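Local coordinates for uncharacterized protein (Pseudomonas syringae pv. tomato, PDB 3K4I) that is of unknown function but belongs to the RraA-like family of aldolase-related proteins and assembles from three copies of one chain, at residues Ser29-Ser34 with Ala187-Arg192; Gly55-Val60 with Asp169-Asp174; Val60-Val65 with Asn147-Lys152. All blocks are in the same frame, centred on the assembly; numbering follows the deposited sequence.

From the N terminus, the chain first forms helix 25-33, which waits for its partner until helix 186-207. Interaction 1 therefore closes the longest loop, and the other two lie inside it. Strand 53-63 comes next and serves both remaining contacts. Its first half pairs with strand 170-174 in interaction 2. Its second half pairs with strand 150-154 in interaction 3, nested within the loop of interaction 2. No loops cross. The two strand contacts share Val60 and belong to one mixed sheet. Interaction 1 touches interaction 2 through Val190 and Leu170, so helix 186-207 meets the sheet there. Interactions 1 and 3 lie on opposite sides of the chain's centre.

Interaction 1: residues Ser29-Ser34 with Ala187-Arg192; sequences SDALDS and AEVVLR
Ala31 sets its CB against the helix between Val189 and Arg192. This methyl is 3.4 Å from Val189 O and 3.6 Å from Arg192 CB, and Val189 CG1 also touches it. The small side chain lets the two backbones come close, with the CA atoms of Ala31 and Arg192 5.3 Å apart. Next to it, Leu32 and Val189 cross obliquely. Leu32 CD2 meets Val189 CG2 at 3.7 Å. Leu32 CG sits anti to its carbonyl carbon (chi1 -77°), which swings the branched end back to the valine although the CB starts out facing away. Here helix 25-33 packs on the long helix 186-207, and their short segments run 117° apart. Val181 of strand 177-181 touches both Leu32 and Val189, so the apolar part of the contact rests on the sheet. At the more exposed edge the contact turns polar. Arg192 NH1 donates to Ser34 OG at 2.9 Å, with the oxygen close to the guanidinium plane. Ser34 OG in turn donates to Ala31 O at 2.6 Å, so the hydroxyl accepts one bond and donates another. Arg192 NE makes a nearly straight salt bridge to Glu188 OE2 at 2.7 Å, using the anti lone pair of that oxygen. The two bonds, at NH1 and NE, fix the rotation of the guanidinium. Asp30 and Asp33 turn elsewhere, to Arg123 and Arg148 of a second subunit.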
# COMPACT_ATOMS: atom_id res chain seq x y z
N SER C 29 6.04 10.96 -18.41
CA SER C 29 4.86 11.79 -18.16
C SER C 29 5.11 13.27 -18.48
O SER C 29 4.28 13.93 -19.13
CB SER C 29 4.42 11.61 -16.71
OG SER C 29 3.25 12.40 -16.46
N ASP C 30 6.26 13.80 -18.07
CA ASP C 30 6.61 15.21 -18.40
C ASP C 30 6.72 15.41 -19.92
O ASP C 30 6.27 16.42 -20.46
CB ASP C 30 7.93 15.61 -17.70
CG ASP C 30 7.80 15.69 -16.18
OD1 ASP C 30 6.68 15.49 -15.64
OD2 ASP C 30 8.84 15.91 -15.50
N ALA C 31 7.23 14.40 -20.62
CA ALA C 31 7.32 14.44 -22.09
C ALA C 31 5.94 14.46 -22.73
O ALA C 31 5.66 15.24 -23.64
CB ALA C 31 8.13 13.25 -22.60
N LEU C 32 5.08 13.57 -22.27
CA LEU C 32 3.70 13.56 -22.73
C LEU C 32 3.03 14.91 -22.48
O LEU C 32 2.37 15.43 -23.36
CB LEU C 32 2.91 12.46 -22.07
CG LEU C 32 3.19 11.08 -22.65
CD1 LEU C 32 2.64 10.06 -21.62
CD2 LEU C 32 2.51 10.89 -24.01
N ASP C 33 3.24 15.47 -21.28
CA ASP C 33 2.61 16.74 -20.92
C ASP C 33 3.02 17.83 -21.91
O ASP C 33 2.22 18.70 -22.25
CB ASP C 33 3.03 17.19 -19.52
CG ASP C 33 2.31 16.46 -18.41
OD1 ASP C 33 1.42 15.62 -18.70
OD2 ASP C 33 2.66 16.73 -17.24
N SER C 34 4.28 17.78 -22.35
CA SER C 34 4.79 18.75 -23.34
C SER C 34 4.13 18.60 -24.70
O SER C 34 4.26 19.48 -25.56
CB SER C 34 6.33 18.69 -23.46
OG SER C 34 6.76 17.56 -24.17
N ALA C 187 8.21 7.24 -30.17
CA ALA C 187 9.59 7.68 -30.45
C ALA C 187 9.84 9.13 -29.99
O ALA C 187 10.84 9.42 -29.33
CB ALA C 187 9.94 7.52 -31.94
N GLU C 188 8.90 10.02 -30.29
CA GLU C 188 9.04 11.41 -29.92
C GLU C 188 8.99 11.59 -28.39
O GLU C 188 9.74 12.38 -27.84
CB GLU C 188 7.95 12.25 -30.60
CG GLU C 188 7.93 13.75 -30.22
CD GLU C 188 9.15 14.53 -30.72
OE1 GLU C 188 9.83 14.10 -31.70
OE2 GLU C 188 9.45 15.59 -30.13
N VAL C 189 8.11 10.86 -27.71
CA VAL C 189 8.00 10.96 -26.25
C VAL C 189 9.29 10.45 -25.57
O VAL C 189 9.79 11.05 -24.62
CB VAL C 189 6.75 10.23 -25.73
CG1 VAL C 189 6.79 10.08 -24.23
CG2 VAL C 189 5.51 11.01 -26.20
N VAL C 190 9.84 9.37 -26.10
CA VAL C 190 11.05 8.80 -25.52
C VAL C 190 12.23 9.77 -25.69
O VAL C 190 13.01 9.97 -24.75
CB VAL C 190 11.35 7.40 -26.11
CG1 VAL C 190 12.78 6.94 -25.76
CG2 VAL C 190 10.33 6.41 -25.56
N LEU C 191 12.35 10.39 -26.86
CA LEU C 191 13.33 11.44 -27.10
C LEU C 191 13.17 12.62 -26.12
O LEU C 191 14.16 13.07 -25.52
CB LEU C 191 13.24 11.94 -28.56
CG LEU C 191 14.22 12.99 -29.06
CD1 LEU C 191 15.62 12.39 -29.19
CD2 LEU C 191 13.76 13.54 -30.41
N ARG C 192 11.94 13.08 -25.93
CA ARG C 192 11.71 14.18 -25.00
C ARG C 192 12.02 13.79 -23.54
O ARG C 192 12.61 14.58 -22.80
CB ARG C 192 10.27 14.72 -25.14
CG ARG C 192 10.10 15.53 -26.41
CD ARG C 192 8.65 15.91 -26.64
NE ARG C 192 8.50 16.67 -27.88
CZ ARG C 192 7.90 17.86 -27.97
NH1 ARG C 192 7.35 18.41 -26.89
NH2 ARG C 192 7.84 18.47 -29.14

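Interaction 2: residues Gly55-Val60 with Asp169-Asp174; sequences GIAFTV and DLMVCD
Met171 CG sits anti to its own carbonyl carbon (chi1 -59°), which sets it against the methyl of Ala57. The bends at chi2 and chi3 then carry the selenium and CE of this selenomethionine away from segment 55-60. Met171 CG is 3.8 Å from Ala57 CB, and the selenium lies slightly farther from the same methyl. Leu170 CG is anti to the backbone N (chi1 170°). That brings Leu170 CD1 to 3.9 Å from Gly55 O, while the leucine itself projects from the same face as Ile56.

The backbones carry most of the contact. Gly55 and Met171 form an antiparallel hydrogen-bonded pair. Gly55 N donates to Met171 O at 3.0 Å, and Met171 N returns a bond of 2.8 Å to Gly55 O. Ile56 and Leu170 follow as a non-hydrogen-bonded pair. Ala57 N then donates to Asp169 O at 2.8 Å. The same Asp169 O also receives a CA-H contact from Ile56, with 3.4 Å between this oxygen and Ile56 CA. The two short segments run 109° apart, and between them the bonding ends at Ala57. Ala57 also bonds to the backbone of Gly168.

This is the antiparallel pairing of strands 53-63 and 170-174 in the mixed sheet. On its other edge strand 53-63 bonds to strand 85-90 through Ile56 and Phe58. Val86 and Val88 of that strand, with Val180 of strand 177-181, touch the selenomethionine. The Asp169 carboxylate is held by the backbone N atoms of Gln166 and Gln183. The buried backbone polar groups at the join are thus paired with one another, and the side chains around them are largely apolar. The join therefore depends on main-chain bonding more than on charge.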
# COMPACT_ATOMS: atom_id res chain seq x y z
N GLY C 55 6.79 -2.28 -22.14
CA GLY C 55 6.37 -3.18 -23.24
C GLY C 55 5.14 -2.66 -23.95
O GLY C 55 4.68 -1.53 -23.69
N ILE C 56 4.62 -3.47 -24.86
CA ILE C 56 3.54 -3.06 -25.75
C ILE C 56 2.23 -3.52 -25.16
O ILE C 56 2.10 -4.68 -24.82
CB ILE C 56 3.75 -3.74 -27.12
CG1 ILE C 56 5.15 -3.39 -27.66
CG2 ILE C 56 2.64 -3.39 -28.08
CD1 ILE C 56 5.43 -1.85 -27.84
N ALA C 57 1.26 -2.62 -25.07
CA ALA C 57 -0.02 -2.94 -24.48
C ALA C 57 -0.73 -4.03 -25.27
O ALA C 57 -0.89 -3.90 -26.48
CB ALA C 57 -0.91 -1.68 -24.42
N PHE C 58 -1.20 -5.06 -24.56
CA PHE C 58 -2.11 -6.03 -25.09
C PHE C 58 -3.32 -5.88 -24.16
O PHE C 58 -3.18 -6.10 -22.95
CB PHE C 58 -1.53 -7.44 -24.95
CG PHE C 58 -2.46 -8.52 -25.41
CD1 PHE C 58 -2.30 -9.08 -26.67
CD2 PHE C 58 -3.54 -8.93 -24.60
CE1 PHE C 58 -3.14 -10.07 -27.14
CE2 PHE C 58 -4.43 -9.92 -25.06
CZ PHE C 58 -4.20 -10.51 -26.34
N THR C 59 -4.43 -5.44 -24.73
CA THR C 59 -5.59 -5.02 -23.92
C THR C 59 -6.59 -6.14 -23.68
O THR C 59 -6.82 -7.01 -24.54
CB THR C 59 -6.30 -3.82 -24.55
OG1 THR C 59 -6.64 -4.11 -25.92
CG2 THR C 59 -5.41 -2.58 -24.53
N VAL C 60 -7.20 -6.12 -22.50
CA VAL C 60 -8.18 -7.14 -22.13
C VAL C 60 -9.33 -6.38 -21.48
O VAL C 60 -9.10 -5.61 -20.54
CB VAL C 60 -7.59 -8.10 -21.07
CG1 VAL C 60 -8.59 -9.21 -20.74
CG2 VAL C 60 -6.24 -8.68 -21.56
N ASP C 169 0.11 0.40 -27.75
CA ASP C 169 0.65 1.57 -27.03
C ASP C 169 1.87 1.18 -26.16
O ASP C 169 2.03 0.03 -25.74
CB ASP C 169 -0.42 2.24 -26.17
CG ASP C 169 -1.38 3.13 -26.98
OD1 ASP C 169 -1.16 3.41 -28.18
OD2 ASP C 169 -2.37 3.60 -26.37
N LEU C 170 2.74 2.14 -25.91
CA LEU C 170 3.90 1.88 -25.09
C LEU C 170 3.55 2.03 -23.60
O LEU C 170 3.15 3.12 -23.17
CB LEU C 170 5.01 2.84 -25.52
CG LEU C 170 6.24 2.88 -24.61
CD1 LEU C 170 6.96 1.54 -24.62
CD2 LEU C 170 7.16 4.02 -25.06
N MSE C 171 3.76 0.98 -22.81
CA MSE C 171 3.43 1.00 -21.35
C MSE C 171 4.72 1.02 -20.58
O MSE C 171 5.63 0.17 -20.83
CB MSE C 171 2.68 -0.27 -20.94
CG MSE C 171 1.37 -0.51 -21.65
SE MSE C 171 0.06 0.94 -21.37
CE MSE C 171 -0.10 0.91 -19.42
N VAL C 172 4.84 1.96 -19.64
CA VAL C 172 6.02 2.01 -18.76
C VAL C 172 5.49 2.17 -17.35
O VAL C 172 4.61 3.03 -17.09
CB VAL C 172 6.99 3.14 -19.10
CG1 VAL C 172 8.24 3.07 -18.14
CG2 VAL C 172 7.44 3.05 -20.59
N CYS C 173 5.94 1.27 -16.48
CA CYS C 173 5.43 1.21 -15.11
C CYS C 173 6.58 1.02 -14.15
O CYS C 173 7.49 0.25 -14.44
CB CYS C 173 4.49 0.01 -14.95
SG CYS C 173 3.19 -0.07 -16.18
N ASP C 174 6.51 1.71 -13.01
CA ASP C 174 7.48 1.55 -11.93
C ASP C 174 6.85 1.84 -10.57
O ASP C 174 5.61 1.81 -10.43
CB ASP C 174 8.74 2.41 -12.19
CG ASP C 174 8.45 3.92 -12.30
OD1 ASP C 174 7.40 4.43 -11.83
OD2 ASP C 174 9.31 4.63 -12.87

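Interaction 3: residues Val60-Val65 with Asn147-Lys152; sequences VQYQPV and NRTQLK
Gln63 meets the second segment along its whole length. Its CB lies 4.0 Å from Lys152 CB. CG stands between the backbone N and the carbonyl carbon (chi1 69°), which aims the extended chain across the neighbouring strand, and it touches Gln150 CG. CD rests on Lys152 CB. At the tip, OE1 accepts from Gln150 NE2 at 3.0 Å. The donor sits above the carbonyl plane of Gln63, and the two amide planes are 61° apart. The other tip atom, NE2, lies 3.5 Å from Lys152 CD and donates to a water that also accepts from Lys152 NZ. Behind these side chains Gln63 and Gln150 form an antiparallel hydrogen-bonded pair, and Lys152 N donates to Gln61 O. They join the C-terminal part of strand 53-63 to the start of strand 150-154. Away from the glutamines, Leu151 CD2 makes a CH-pi contact over one face of the Tyr62 ring, 3.9 Å from its centroid. The same methyl is tightly packed on Val60 CG1. Val65 CG2 packs on the backbone of Asn147 and Arg148. Gln150 OE1 takes a further bond from Asp66 N, and Arg148 reaches Asp33 and Asp38 of a third subunit. The strand ends are therefore joined by main-chain bonds, a hydrogen bond between two side-chain amides, a water bridge, and apolar packing around Tyr62.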
# COMPACT_ATOMS: atom_id res chain seq x y z
N VAL C 60 -7.20 -6.12 -22.50
CA VAL C 60 -8.18 -7.14 -22.13
C VAL C 60 -9.33 -6.38 -21.48
O VAL C 60 -9.10 -5.61 -20.54
CB VAL C 60 -7.59 -8.10 -21.07
CG1 VAL C 60 -8.59 -9.21 -20.74
CG2 VAL C 60 -6.24 -8.68 -21.56
N GLN C 61 -10.55 -6.58 -21.98
CA GLN C 61 -11.75 -5.93 -21.44
C GLN C 61 -12.73 -6.97 -20.90
O GLN C 61 -13.09 -7.92 -21.62
CB GLN C 61 -12.44 -5.11 -22.54
CG GLN C 61 -13.78 -4.47 -22.08
CD GLN C 61 -13.53 -3.41 -21.03
OE1 GLN C 61 -13.99 -3.51 -19.86
NE2 GLN C 61 -12.75 -2.41 -21.41
N TYR C 62 -13.16 -6.79 -19.64
CA TYR C 62 -14.13 -7.68 -18.96
C TYR C 62 -15.51 -7.03 -18.98
O TYR C 62 -15.65 -5.86 -19.35
CB TYR C 62 -13.71 -7.97 -17.50
CG TYR C 62 -12.52 -8.89 -17.44
CD1 TYR C 62 -12.67 -10.27 -17.28
CD2 TYR C 62 -11.24 -8.37 -17.53
CE1 TYR C 62 -11.56 -11.13 -17.26
CE2 TYR C 62 -10.12 -9.21 -17.50
CZ TYR C 62 -10.31 -10.59 -17.37
OH TYR C 62 -9.20 -11.39 -17.32
N GLN C 63 -16.52 -7.83 -18.66
CA GLN C 63 -17.92 -7.37 -18.64
C GLN C 63 -18.70 -8.21 -17.63
O GLN C 63 -18.20 -9.24 -17.16
CB GLN C 63 -18.54 -7.50 -20.04
CG GLN C 63 -18.75 -8.97 -20.48
CD GLN C 63 -19.23 -9.15 -21.91
OE1 GLN C 63 -19.07 -10.23 -22.47
NE2 GLN C 63 -19.85 -8.13 -22.49
N PRO C 64 -19.93 -7.81 -17.32
CA PRO C 64 -20.69 -8.67 -16.43
C PRO C 64 -20.88 -10.09 -16.96
O PRO C 64 -20.97 -10.31 -18.18
CB PRO C 64 -22.06 -7.95 -16.32
CG PRO C 64 -21.70 -6.50 -16.55
CD PRO C 64 -20.62 -6.54 -17.62
N VAL C 65 -21.00 -11.04 -16.02
CA VAL C 65 -21.35 -12.40 -16.36
C VAL C 65 -22.66 -12.46 -17.13
O VAL C 65 -23.67 -11.83 -16.77
CB VAL C 65 -21.47 -13.30 -15.12
CG1 VAL C 65 -21.96 -14.70 -15.52
CG2 VAL C 65 -20.12 -13.38 -14.40
N ASN C 147 -17.73 -16.79 -12.40
CA ASN C 147 -19.09 -16.37 -12.01
C ASN C 147 -19.19 -14.95 -11.45
O ASN C 147 -20.24 -14.59 -10.90
CB ASN C 147 -19.74 -17.37 -11.02
CG ASN C 147 -20.13 -18.69 -11.68
OD1 ASN C 147 -20.19 -19.73 -11.01
ND2 ASN C 147 -20.40 -18.66 -12.97
N ARG C 148 -18.14 -14.14 -11.59
CA ARG C 148 -18.16 -12.76 -11.10
C ARG C 148 -17.98 -11.74 -12.21
O ARG C 148 -18.63 -10.70 -12.26
CB ARG C 148 -17.13 -12.55 -9.99
CG ARG C 148 -17.43 -13.35 -8.72
CD ARG C 148 -16.55 -12.94 -7.53
NE ARG C 148 -16.98 -13.60 -6.29
CZ ARG C 148 -16.57 -14.81 -5.91
NH1 ARG C 148 -15.71 -15.49 -6.66
NH2 ARG C 148 -17.02 -15.35 -4.79
N THR C 149 -17.07 -12.06 -13.12
CA THR C 149 -16.81 -11.21 -14.28
C THR C 149 -16.41 -12.15 -15.41
O THR C 149 -16.08 -13.30 -15.13
CB THR C 149 -15.72 -10.14 -14.00
OG1 THR C 149 -15.73 -9.17 -15.05
CG2 THR C 149 -14.34 -10.76 -13.87
N GLN C 150 -16.52 -11.71 -16.67
CA GLN C 150 -16.16 -12.55 -17.80
C GLN C 150 -15.49 -11.74 -18.90
O GLN C 150 -15.70 -10.54 -19.02
CB GLN C 150 -17.38 -13.30 -18.36
CG GLN C 150 -18.26 -12.46 -19.23
CD GLN C 150 -19.47 -13.19 -19.79
OE1 GLN C 150 -20.02 -14.12 -19.17
NE2 GLN C 150 -19.92 -12.73 -20.95
N LEU C 151 -14.63 -12.41 -19.67
CA LEU C 151 -13.98 -11.74 -20.79
C LEU C 151 -14.98 -11.29 -21.84
O LEU C 151 -15.90 -12.05 -22.21
CB LEU C 151 -12.97 -12.68 -21.45
CG LEU C 151 -11.74 -12.88 -20.60
CD1 LEU C 151 -11.03 -14.17 -20.98
CD2 LEU C 151 -10.81 -11.67 -20.76
N LYS C 152 -14.81 -10.06 -22.31
CA LYS C 152 -15.63 -9.52 -23.39
C LYS C 152 -14.81 -9.58 -24.68
O LYS C 152 -15.25 -10.16 -25.66
CB LYS C 152 -16.06 -8.08 -23.13
CG LYS C 152 -16.84 -7.48 -24.30
CD LYS C 152 -17.36 -6.08 -23.95
CE LYS C 152 -18.50 -5.69 -24.88
NZ LYS C 152 -18.99 -4.30 -24.57
O HOH W 1 -20.26 -5.09 -21.87